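Lantibiotic dehydratase (Microbispora corallina, PDB 5EHK) probably dehydrates serine and threonine residues of the NAI-107 precursor peptide, using glutamyl-tRNA as the source of the activating glutamate. Local coordinates at residues A[231-241]-A[271-281]; A[554-563]-A[791-801]. All blocks are in the same frame, centred on the assembly; numbering follows the deposited sequence.

Interactions 1 and 2 lie in separate parts of one chain, their centres 42 Å apart and their nearest atoms about 26 Å apart, so neither touches the other. Interaction 1 comes first along the chain and is local: strand 228-232 and helix 235-243 meet helix 267-278 after 29 intervening residues, closing a small compact unit far from the chain's centre. Interaction 2 follows and spans much more sequence, 227 residues lying between the loop after helix 545-556 and the loop after strand 785-792. The two share no helix or strand. One packs the helices of a peripheral module against each other, while the other ties distant parts of the chain together nearer its middle.

Interaction 1. Residues A[231-241]-A[271-281]; sequences ARRSPVVAEIL and LLADMAAQELL
The amide of Gln-278 brings OE1 to the methyl of Ala-231, 4.0 Å from CB, at the margin of the contact. Within 231-241, away from that amide, the Arg-233 guanidinium has Ala-238 CB over one face, offset toward the rim. Helices 235-243, 250-260 and 267-278 behind the three-stranded sheet ending in strand 228-232 are consistent with the winged-helix peptide-recognition module of lantibiotic dehydratases. The axes of helices 235-241 and 271-278 cross at -71°, 11.4 Å apart, a gap that long aliphatic side chains can span. Met-275, unbranched and flexible, lies at the centre. Its CE rests against both methyls of Val-237, 3.5 Å from CG1, while SD meets buried Ile-240 tip to tip, 3.6 Å from CG2. CG2 stands anti to the Ile-240 backbone N (CG1 has chi1 -74°) and also touches Leu-272 CD2. Leu-271 CD2 touches both Val-236 CG1 and Ile-240 CD1, and Val-257 of helix 250-260 covers that same valine and isoleucine. Ser-234 caps helix 235-243, its OG weakly accepting from Val-237 N. After Glu-279, which has positive phi, Met-275 O accepts from both Leu-280 N and Leu-281 N, and Leu-241 CD2 rests 3.8 Å from Leu-280 O.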
loop_
_atom_site.group_PDB
_atom_site.type_symbol
_atom_site.label_atom_id
_atom_site.label_comp_id
_atom_site.label_asym_id
_atom_site.label_seq_id
_atom_site.Cartn_x
_atom_site.Cartn_y
_atom_site.Cartn_z
ATOM N N ALA A 231 29.068 9.306 22.258
ATOM C CA ALA A 231 30.154 9.911 23.028
ATOM C C ALA A 231 30.280 11.401 22.708
ATOM O O ALA A 231 30.004 11.808 21.586
ATOM C CB ALA A 231 31.456 9.202 22.724
ATOM N N ARG A 232 30.683 12.219 23.679
ATOM C CA ARG A 232 30.968 13.621 23.381
ATOM C C ARG A 232 32.267 13.740 22.577
ATOM O O ARG A 232 33.279 13.117 22.906
ATOM C CB ARG A 232 31.068 14.467 24.650
ATOM C CG ARG A 232 31.372 15.944 24.371
ATOM C CD ARG A 232 31.542 16.776 25.637
ATOM N NE ARG A 232 30.390 16.661 26.540
ATOM C CZ ARG A 232 29.323 17.466 26.535
ATOM N NH1 ARG A 232 29.237 18.472 25.667
ATOM N NH2 ARG A 232 28.339 17.268 27.411
ATOM N N ARG A 233 32.244 14.563 21.531
ATOM C CA ARG A 233 33.392 14.685 20.627
ATOM C C ARG A 233 34.293 15.865 21.004
ATOM O O ARG A 233 34.249 16.925 20.399
ATOM C CB ARG A 233 32.914 14.811 19.184
ATOM C CG ARG A 233 34.016 14.869 18.150
ATOM C CD ARG A 233 33.409 14.907 16.748
ATOM N NE ARG A 233 34.435 15.036 15.718
ATOM C CZ ARG A 233 34.737 16.191 15.143
ATOM N NH1 ARG A 233 34.100 17.282 15.527
ATOM N NH2 ARG A 233 35.681 16.259 14.217
ATOM N N SER A 234 35.107 15.661 22.025
ATOM C CA SER A 234 36.039 16.673 22.496
ATOM C C SER A 234 37.184 16.805 21.503
ATOM O O SER A 234 37.277 16.012 20.577
ATOM C CB SER A 234 36.575 16.253 23.870
ATOM O OG SER A 234 37.176 14.966 23.810
ATOM N N PRO A 235 38.047 17.822 21.676
ATOM C CA PRO A 235 39.189 17.957 20.768
ATOM C C PRO A 235 40.157 16.786 20.824
ATOM O O PRO A 235 40.788 16.479 19.817
ATOM C CB PRO A 235 39.881 19.232 21.251
ATOM C CG PRO A 235 38.862 19.989 21.961
ATOM C CD PRO A 235 37.860 19.023 22.510
ATOM N N VAL A 236 40.314 16.171 21.993
ATOM C CA VAL A 236 41.237 15.035 22.134
ATOM C C VAL A 236 40.674 13.817 21.405
ATOM O O VAL A 236 41.386 13.124 20.671
ATOM C CB VAL A 236 41.465 14.645 23.590
ATOM C CG1 VAL A 236 42.750 13.816 23.688
ATOM C CG2 VAL A 236 41.564 15.882 24.445
ATOM N N VAL A 237 39.396 13.552 21.677
ATOM C CA VAL A 237 38.613 12.527 21.002
ATOM C C VAL A 237 38.646 12.676 19.474
ATOM O O VAL A 237 38.861 11.688 18.766
ATOM C CB VAL A 237 37.143 12.517 21.530
ATOM C CG1 VAL A 237 36.198 11.813 20.562
ATOM C CG2 VAL A 237 37.066 11.906 22.929
ATOM N N ALA A 238 38.469 13.899 18.967
ATOM C CA ALA A 238 38.456 14.121 17.517
ATOM C C ALA A 238 39.826 13.911 16.867
ATOM O O ALA A 238 39.914 13.351 15.758
ATOM C CB ALA A 238 37.928 15.492 17.189
ATOM N N GLU A 239 40.883 14.331 17.569
ATOM C CA GLU A 239 42.263 14.154 17.105
ATOM C C GLU A 239 42.637 12.679 17.021
ATOM O O GLU A 239 43.358 12.250 16.108
ATOM C CB GLU A 239 43.238 14.873 18.040
ATOM C CG GLU A 239 44.678 14.881 17.548
ATOM C CD GLU A 239 44.925 15.918 16.475
ATOM O OE1 GLU A 239 44.078 16.820 16.324
ATOM O OE2 GLU A 239 45.948 15.820 15.762
ATOM N N ILE A 240 42.151 11.910 17.991
ATOM C CA ILE A 240 42.429 10.489 18.046
ATOM C C ILE A 240 41.814 9.843 16.818
ATOM O O ILE A 240 42.498 9.161 16.040
ATOM C CB ILE A 240 41.857 9.867 19.334
ATOM C CG1 ILE A 240 42.727 10.261 20.537
ATOM C CG2 ILE A 240 41.779 8.361 19.203
ATOM C CD1 ILE A 240 42.222 9.782 21.869
ATOM N N LEU A 241 40.522 10.101 16.631
ATOM C CA LEU A 241 39.782 9.516 15.520
ATOM C C LEU A 241 40.376 9.872 14.152
ATOM O O LEU A 241 40.431 9.033 13.269
ATOM C CB LEU A 241 38.308 9.903 15.591
ATOM C CG LEU A 241 37.556 9.289 16.772
ATOM C CD1 LEU A 241 36.073 9.700 16.766
ATOM C CD2 LEU A 241 37.717 7.783 16.812
ATOM N N LEU A 271 42.452 6.628 27.386
ATOM C CA LEU A 271 41.415 7.158 26.515
ATOM C C LEU A 271 41.250 6.246 25.299
ATOM O O LEU A 271 40.130 5.860 24.961
ATOM C CB LEU A 271 41.751 8.587 26.079
ATOM C CG LEU A 271 40.575 9.330 25.457
ATOM C CD1 LEU A 271 39.280 8.961 26.177
ATOM C CD2 LEU A 271 40.809 10.831 25.485
ATOM N N LEU A 272 42.364 5.885 24.664
ATOM C CA LEU A 272 42.342 4.904 23.587
ATOM C C LEU A 272 41.651 3.606 24.026
ATOM O O LEU A 272 40.967 2.956 23.224
ATOM C CB LEU A 272 43.758 4.593 23.103
ATOM C CG LEU A 272 44.582 5.714 22.473
ATOM C CD1 LEU A 272 45.815 5.138 21.807
ATOM C CD2 LEU A 272 43.783 6.503 21.469
ATOM N N ALA A 273 41.824 3.253 25.301
ATOM C CA ALA A 273 41.268 2.032 25.881
ATOM C C ALA A 273 39.758 2.114 26.077
ATOM O O ALA A 273 39.043 1.156 25.812
ATOM C CB ALA A 273 41.948 1.718 27.183
ATOM N N ASP A 274 39.287 3.231 26.620
ATOM C CA ASP A 274 37.847 3.494 26.733
ATOM C C ASP A 274 37.179 3.502 25.356
ATOM O O ASP A 274 36.053 3.027 25.191
ATOM C CB ASP A 274 37.622 4.858 27.364
ATOM C CG ASP A 274 37.832 4.845 28.840
ATOM O OD1 ASP A 274 37.742 3.741 29.421
ATOM O OD2 ASP A 274 38.104 5.927 29.407
ATOM N N MET A 275 37.885 4.058 24.373
ATOM C CA MET A 275 37.359 4.163 23.017
ATOM C C MET A 275 37.273 2.795 22.362
ATOM O O MET A 275 36.274 2.473 21.714
ATOM C CB MET A 275 38.219 5.099 22.167
ATOM C CG MET A 275 38.056 6.569 22.506
ATOM S SD MET A 275 39.110 7.577 21.448
ATOM C CE MET A 275 37.976 8.881 21.033
ATOM N N ALA A 276 38.325 1.998 22.520
ATOM C CA ALA A 276 38.318 0.640 22.001
ATOM C C ALA A 276 37.238 -0.197 22.701
ATOM O O ALA A 276 36.732 -1.163 22.147
ATOM C CB ALA A 276 39.682 0.011 22.137
ATOM N N ALA A 277 36.892 0.185 23.922
ATOM C CA ALA A 277 35.848 -0.510 24.655
ATOM C C ALA A 277 34.442 -0.113 24.197
ATOM O O ALA A 277 33.500 -0.892 24.339
ATOM C CB ALA A 277 35.997 -0.268 26.139
ATOM N N GLN A 278 34.290 1.111 23.698
ATOM C CA GLN A 278 32.985 1.564 23.238
ATOM C C GLN A 278 32.827 1.249 21.774
ATOM O O GLN A 278 31.785 1.526 21.174
ATOM C CB GLN A 278 32.832 3.074 23.389
ATOM C CG GLN A 278 33.017 3.647 24.774
ATOM C CD GLN A 278 32.853 5.165 24.766
ATOM O OE1 GLN A 278 31.735 5.674 24.662
ATOM N NE2 GLN A 278 33.973 5.891 24.829
ATOM N N GLU A 279 33.874 0.670 21.211
ATOM C CA GLU A 279 33.924 0.369 19.794
ATOM C C GLU A 279 33.966 1.617 18.925
ATOM O O GLU A 279 33.530 1.581 17.788
ATOM C CB GLU A 279 32.779 -0.553 19.384
ATOM C CG GLU A 279 33.118 -2.007 19.588
ATOM C CD GLU A 279 32.021 -2.925 19.139
ATOM O OE1 GLU A 279 30.850 -2.497 19.186
ATOM O OE2 GLU A 279 32.328 -4.071 18.751
ATOM N N LEU A 280 34.460 2.724 19.476
ATOM C CA LEU A 280 34.782 3.894 18.671
ATOM C C LEU A 280 36.103 3.594 17.964
ATOM O O LEU A 280 36.420 4.183 16.932
ATOM C CB LEU A 280 34.945 5.136 19.546
ATOM C CG LEU A 280 33.723 5.683 20.287
ATOM C CD1 LEU A 280 33.941 7.123 20.675
ATOM C CD2 LEU A 280 32.493 5.550 19.445
ATOM N N LEU A 281 36.886 2.691 18.546
ATOM C CA LEU A 281 38.087 2.186 17.895
ATOM C C LEU A 281 37.999 0.683 17.730
ATOM O O LEU A 281 37.226 0.021 18.417
ATOM C CB LEU A 281 39.354 2.550 18.657
ATOM C CG LEU A 281 39.797 4.003 18.594
ATOM C CD1 LEU A 281 40.837 4.270 19.673
ATOM C CD2 LEU A 281 40.358 4.297 17.220
#

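Interaction 2. Residues A[554-563]-A[791-801]; sequences RQAGRPLHIQ and ERRDRHAARPP
Two backbone bonds join Arg-799 to the residues flanking Ile-562: its N donates to His-561 O (3.2 Å), and its O accepts from Gln-563 N (2.7 Å). Ile-562 and Arg-799 thus form a single bridge. Side-chain amides and guanidiniums add bonds to carbonyls. Gln-563, long enough to reach across to 791-801, gives NE2 to Ala-797 O (3.1 Å); the acceptor lies in the amide plane, although the donor stands above that carbonyl's plane. Arg-792 leaves with CG anti to its N (chi1 -172°) and bends at chi3, placing its guanidinium inside the turn that follows. There NE grips Asp-794 O and NH2 grips Arg-795 O (3.0 Å), and these two in-plane bonds fix the rotation of the group, while NH2 makes a weak bond to Leu-560 O. This is a parallel pairing of two loops, one leaving helix 545-556 and the other leaving strand 785-792. Among charged groups, Arg-799, extended from CG to NE, makes salt bridges to Glu-618 (through NE) and Asp-496 (through NH2), and Glu-791 OE2 accepts from Trp-9. Van der Waals contacts, several against polar atoms, make up much of the rest. Rigid Pro-559 crosses Glu-791 at about a right angle, CD 3.7 Å from OE1, and its CA lies over one face of the Arg-795 guanidinium. Compact Ala-797 fits CB against Leu-560 O, while Ile-562 sets CD1 on Arg-799 CB and CG2 against Pro-801 CA.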
loop_
_atom_site.group_PDB
_atom_site.type_symbol
_atom_site.label_atom_id
_atom_site.label_comp_id
_atom_site.label_asym_id
_atom_site.label_seq_id
_atom_site.Cartn_x
_atom_site.Cartn_y
_atom_site.Cartn_z
ATOM N N ARG A 554 39.566 -17.812 -10.439
ATOM C CA ARG A 554 38.378 -17.343 -11.136
ATOM C C ARG A 554 37.831 -16.032 -10.543
ATOM O O ARG A 554 37.462 -15.098 -11.273
ATOM C CB ARG A 554 37.330 -18.430 -11.107
ATOM C CG ARG A 554 37.803 -19.667 -11.770
ATOM C CD ARG A 554 36.696 -20.653 -11.815
ATOM N NE ARG A 554 36.867 -21.650 -12.861
ATOM C CZ ARG A 554 36.810 -21.383 -14.162
ATOM N NH1 ARG A 554 36.629 -20.130 -14.597
ATOM N NH2 ARG A 554 36.951 -22.381 -15.027
ATOM N N GLN A 555 37.773 -15.981 -9.215
ATOM C CA GLN A 555 37.311 -14.788 -8.528
ATOM C C GLN A 555 38.293 -13.634 -8.736
ATOM O O GLN A 555 37.881 -12.478 -8.859
ATOM C CB GLN A 555 37.052 -15.058 -7.036
ATOM C CG GLN A 555 35.809 -15.896 -6.756
ATOM C CD GLN A 555 35.604 -16.130 -5.269
ATOM O OE1 GLN A 555 35.143 -15.245 -4.554
ATOM N NE2 GLN A 555 35.939 -17.327 -4.797
ATOM N N ALA A 556 39.578 -13.955 -8.807
ATOM C CA ALA A 556 40.593 -12.948 -9.080
ATOM C C ALA A 556 40.317 -12.247 -10.403
ATOM O O ALA A 556 40.692 -11.088 -10.593
ATOM C CB ALA A 556 41.978 -13.580 -9.102
ATOM N N GLY A 557 39.681 -12.968 -11.321
ATOM C CA GLY A 557 39.316 -12.421 -12.600
ATOM C C GLY A 557 37.825 -12.457 -12.850
ATOM O O GLY A 557 37.403 -12.639 -13.986
ATOM N N ARG A 558 37.025 -12.292 -11.798
ATOM C CA ARG A 558 35.565 -12.340 -11.917
ATOM C C ARG A 558 35.012 -11.356 -12.951
ATOM O O ARG A 558 35.610 -10.326 -13.230
ATOM C CB ARG A 558 34.881 -12.181 -10.547
ATOM C CG ARG A 558 34.826 -10.772 -9.882
ATOM C CD ARG A 558 34.438 -10.956 -8.392
ATOM N NE ARG A 558 34.362 -9.713 -7.640
ATOM C CZ ARG A 558 33.323 -8.881 -7.699
ATOM N NH1 ARG A 558 32.284 -9.164 -8.477
ATOM N NH2 ARG A 558 33.326 -7.750 -7.000
ATOM N N PRO A 559 33.907 -11.718 -13.596
ATOM C CA PRO A 559 33.328 -10.766 -14.548
ATOM C C PRO A 559 32.621 -9.607 -13.851
ATOM O O PRO A 559 32.074 -9.795 -12.767
ATOM C CB PRO A 559 32.334 -11.618 -15.343
ATOM C CG PRO A 559 32.064 -12.825 -14.483
ATOM C CD PRO A 559 33.273 -13.048 -13.646
ATOM N N LEU A 560 32.684 -8.420 -14.455
ATOM C CA LEU A 560 31.987 -7.230 -13.974
ATOM C C LEU A 560 31.022 -6.725 -15.047
ATOM O O LEU A 560 31.201 -7.013 -16.236
ATOM C CB LEU A 560 33.002 -6.160 -13.614
ATOM C CG LEU A 560 34.046 -6.666 -12.618
ATOM C CD1 LEU A 560 35.031 -5.572 -12.267
ATOM C CD2 LEU A 560 33.379 -7.222 -11.336
ATOM N N HIS A 561 30.016 -5.946 -14.655
ATOM C CA HIS A 561 28.968 -5.548 -15.606
ATOM C C HIS A 561 29.011 -4.066 -15.942
ATOM O O HIS A 561 28.270 -3.595 -16.803
ATOM C CB HIS A 561 27.597 -5.925 -15.059
ATOM C CG HIS A 561 27.304 -5.309 -13.732
ATOM N ND1 HIS A 561 28.077 -5.548 -12.612
ATOM C CD2 HIS A 561 26.344 -4.438 -13.349
ATOM C CE1 HIS A 561 27.598 -4.856 -11.594
ATOM N NE2 HIS A 561 26.542 -4.180 -12.014
ATOM N N ILE A 562 29.869 -3.337 -15.237
ATOM C CA ILE A 562 30.142 -1.934 -15.527
ATOM C C ILE A 562 31.559 -1.804 -16.050
ATOM O O ILE A 562 32.494 -2.328 -15.441
ATOM C CB ILE A 562 30.017 -1.056 -14.271
ATOM C CG1 ILE A 562 28.665 -1.287 -13.556
ATOM C CG2 ILE A 562 30.280 0.400 -14.621
ATOM C CD1 ILE A 562 27.473 -1.195 -14.432
ATOM N N GLN A 563 31.728 -1.118 -17.177
ATOM C CA GLN A 563 33.051 -0.962 -17.789
ATOM C C GLN A 563 33.978 -0.211 -16.878
ATOM O O GLN A 563 33.596 0.794 -16.283
ATOM C CB GLN A 563 32.950 -0.240 -19.128
ATOM C CG GLN A 563 32.286 -1.109 -20.155
ATOM C CD GLN A 563 31.567 -0.332 -21.227
ATOM O OE1 GLN A 563 31.896 0.825 -21.514
ATOM N NE2 GLN A 563 30.556 -0.963 -21.818
ATOM N N GLU A 791 29.121 -18.455 -14.474
ATOM C CA GLU A 791 29.406 -17.054 -14.787
ATOM C C GLU A 791 28.779 -16.703 -16.114
ATOM O O GLU A 791 28.519 -17.591 -16.926
ATOM C CB GLU A 791 30.908 -16.785 -14.880
ATOM C CG GLU A 791 31.714 -17.207 -13.668
ATOM C CD GLU A 791 33.210 -16.916 -13.821
ATOM O OE1 GLU A 791 33.635 -16.492 -14.926
ATOM O OE2 GLU A 791 33.948 -17.063 -12.816
ATOM N N ARG A 792 28.545 -15.415 -16.352
ATOM C CA ARG A 792 28.121 -14.993 -17.674
ATOM C C ARG A 792 29.163 -15.475 -18.688
ATOM O O ARG A 792 30.358 -15.216 -18.521
ATOM C CB ARG A 792 27.988 -13.482 -17.717
ATOM C CG ARG A 792 27.368 -12.952 -19.004
ATOM C CD ARG A 792 27.225 -11.414 -18.999
ATOM N NE ARG A 792 28.469 -10.732 -18.639
ATOM C CZ ARG A 792 28.647 -10.048 -17.516
ATOM N NH1 ARG A 792 27.653 -9.932 -16.651
ATOM N NH2 ARG A 792 29.814 -9.468 -17.266
ATOM N N ARG A 793 28.715 -16.205 -19.712
ATOM C CA ARG A 793 29.610 -16.773 -20.740
ATOM C C ARG A 793 30.343 -15.662 -21.508
ATOM O O ARG A 793 31.567 -15.622 -21.510
ATOM C CB ARG A 793 28.829 -17.716 -21.692
ATOM C CG ARG A 793 29.684 -18.560 -22.659
ATOM C CD ARG A 793 28.857 -19.601 -23.449
ATOM N NE ARG A 793 28.341 -20.655 -22.578
ATOM C CZ ARG A 793 29.009 -21.762 -22.255
ATOM N NH1 ARG A 793 30.221 -21.974 -22.743
ATOM N NH2 ARG A 793 28.476 -22.653 -21.427
ATOM N N ASP A 794 29.582 -14.741 -22.094
ATOM C CA ASP A 794 30.124 -13.562 -22.759
ATOM C C ASP A 794 30.470 -12.561 -21.683
ATOM O O ASP A 794 29.616 -11.808 -21.223
ATOM C CB ASP A 794 29.096 -12.929 -23.684
ATOM C CG ASP A 794 29.548 -11.583 -24.226
ATOM O OD1 ASP A 794 30.742 -11.230 -24.062
ATOM O OD2 ASP A 794 28.709 -10.868 -24.832
ATOM N N ARG A 795 31.737 -12.541 -21.303
ATOM C CA ARG A 795 32.144 -11.887 -20.080
ATOM C C ARG A 795 32.199 -10.346 -20.145
ATOM O O ARG A 795 32.235 -9.697 -19.099
ATOM C CB ARG A 795 33.495 -12.445 -19.632
ATOM C CG ARG A 795 34.673 -11.825 -20.389
ATOM C CD ARG A 795 35.669 -11.226 -19.401
ATOM N NE ARG A 795 35.802 -12.147 -18.279
ATOM C CZ ARG A 795 36.232 -11.816 -17.066
ATOM N NH1 ARG A 795 36.593 -10.561 -16.790
ATOM N NH2 ARG A 795 36.301 -12.766 -16.128
ATOM N N HIS A 796 32.209 -9.755 -21.337
ATOM C CA HIS A 796 32.436 -8.307 -21.431
ATOM C C HIS A 796 31.336 -7.516 -20.697
ATOM O O HIS A 796 30.180 -7.968 -20.621
ATOM C CB HIS A 796 32.568 -7.846 -22.884
ATOM C CG HIS A 796 31.267 -7.489 -23.514
ATOM N ND1 HIS A 796 30.370 -8.438 -23.955
ATOM C CD2 HIS A 796 30.693 -6.286 -23.753
ATOM C CE1 HIS A 796 29.302 -7.835 -24.444
ATOM N NE2 HIS A 796 29.470 -6.527 -24.330
ATOM N N ALA A 797 31.704 -6.350 -20.155
ATOM C CA ALA A 797 30.791 -5.524 -19.359
ATOM C C ALA A 797 29.879 -4.735 -20.272
ATOM O O ALA A 797 30.347 -3.966 -21.122
ATOM C CB ALA A 797 31.553 -4.577 -18.447
ATOM N N ALA A 798 28.573 -4.928 -20.091
ATOM C CA ALA A 798 27.589 -4.398 -21.031
ATOM C C ALA A 798 27.378 -2.893 -20.891
ATOM O O ALA A 798 26.962 -2.214 -21.826
ATOM C CB ALA A 798 26.279 -5.130 -20.867
ATOM N N ARG A 799 27.670 -2.380 -19.707
ATOM C CA ARG A 799 27.322 -1.013 -19.359
ATOM C C ARG A 799 28.508 -0.066 -19.150
ATOM O O ARG A 799 29.482 -0.383 -18.452
ATOM C CB ARG A 799 26.419 -1.006 -18.119
ATOM C CG ARG A 799 25.003 -1.399 -18.405
ATOM C CD ARG A 799 24.193 -1.389 -17.135
ATOM N NE ARG A 799 22.799 -1.714 -17.402
ATOM C CZ ARG A 799 22.323 -2.944 -17.357
ATOM N NH1 ARG A 799 23.135 -3.938 -17.044
ATOM N NH2 ARG A 799 21.046 -3.181 -17.613
ATOM N N PRO A 800 28.405 1.120 -19.744
ATOM C CA PRO A 800 29.372 2.202 -19.540
ATOM C C PRO A 800 29.279 2.624 -18.099
ATOM O O PRO A 800 28.196 2.461 -17.532
ATOM C CB PRO A 800 28.819 3.337 -20.399
ATOM C CG PRO A 800 27.778 2.705 -21.276
ATOM C CD PRO A 800 27.242 1.541 -20.535
ATOM N N PRO A 801 30.362 3.159 -17.516
ATOM C CA PRO A 801 30.215 3.736 -16.176
ATOM C C PRO A 801 29.369 4.964 -16.223
ATOM O O PRO A 801 29.141 5.551 -17.274
ATOM C CB PRO A 801 31.644 4.147 -15.797
ATOM C CG PRO A 801 32.352 4.286 -17.069
ATOM C CD PRO A 801 31.751 3.223 -17.986
HETATM O O HOH W 1 25.473 -4.277 -17.548
#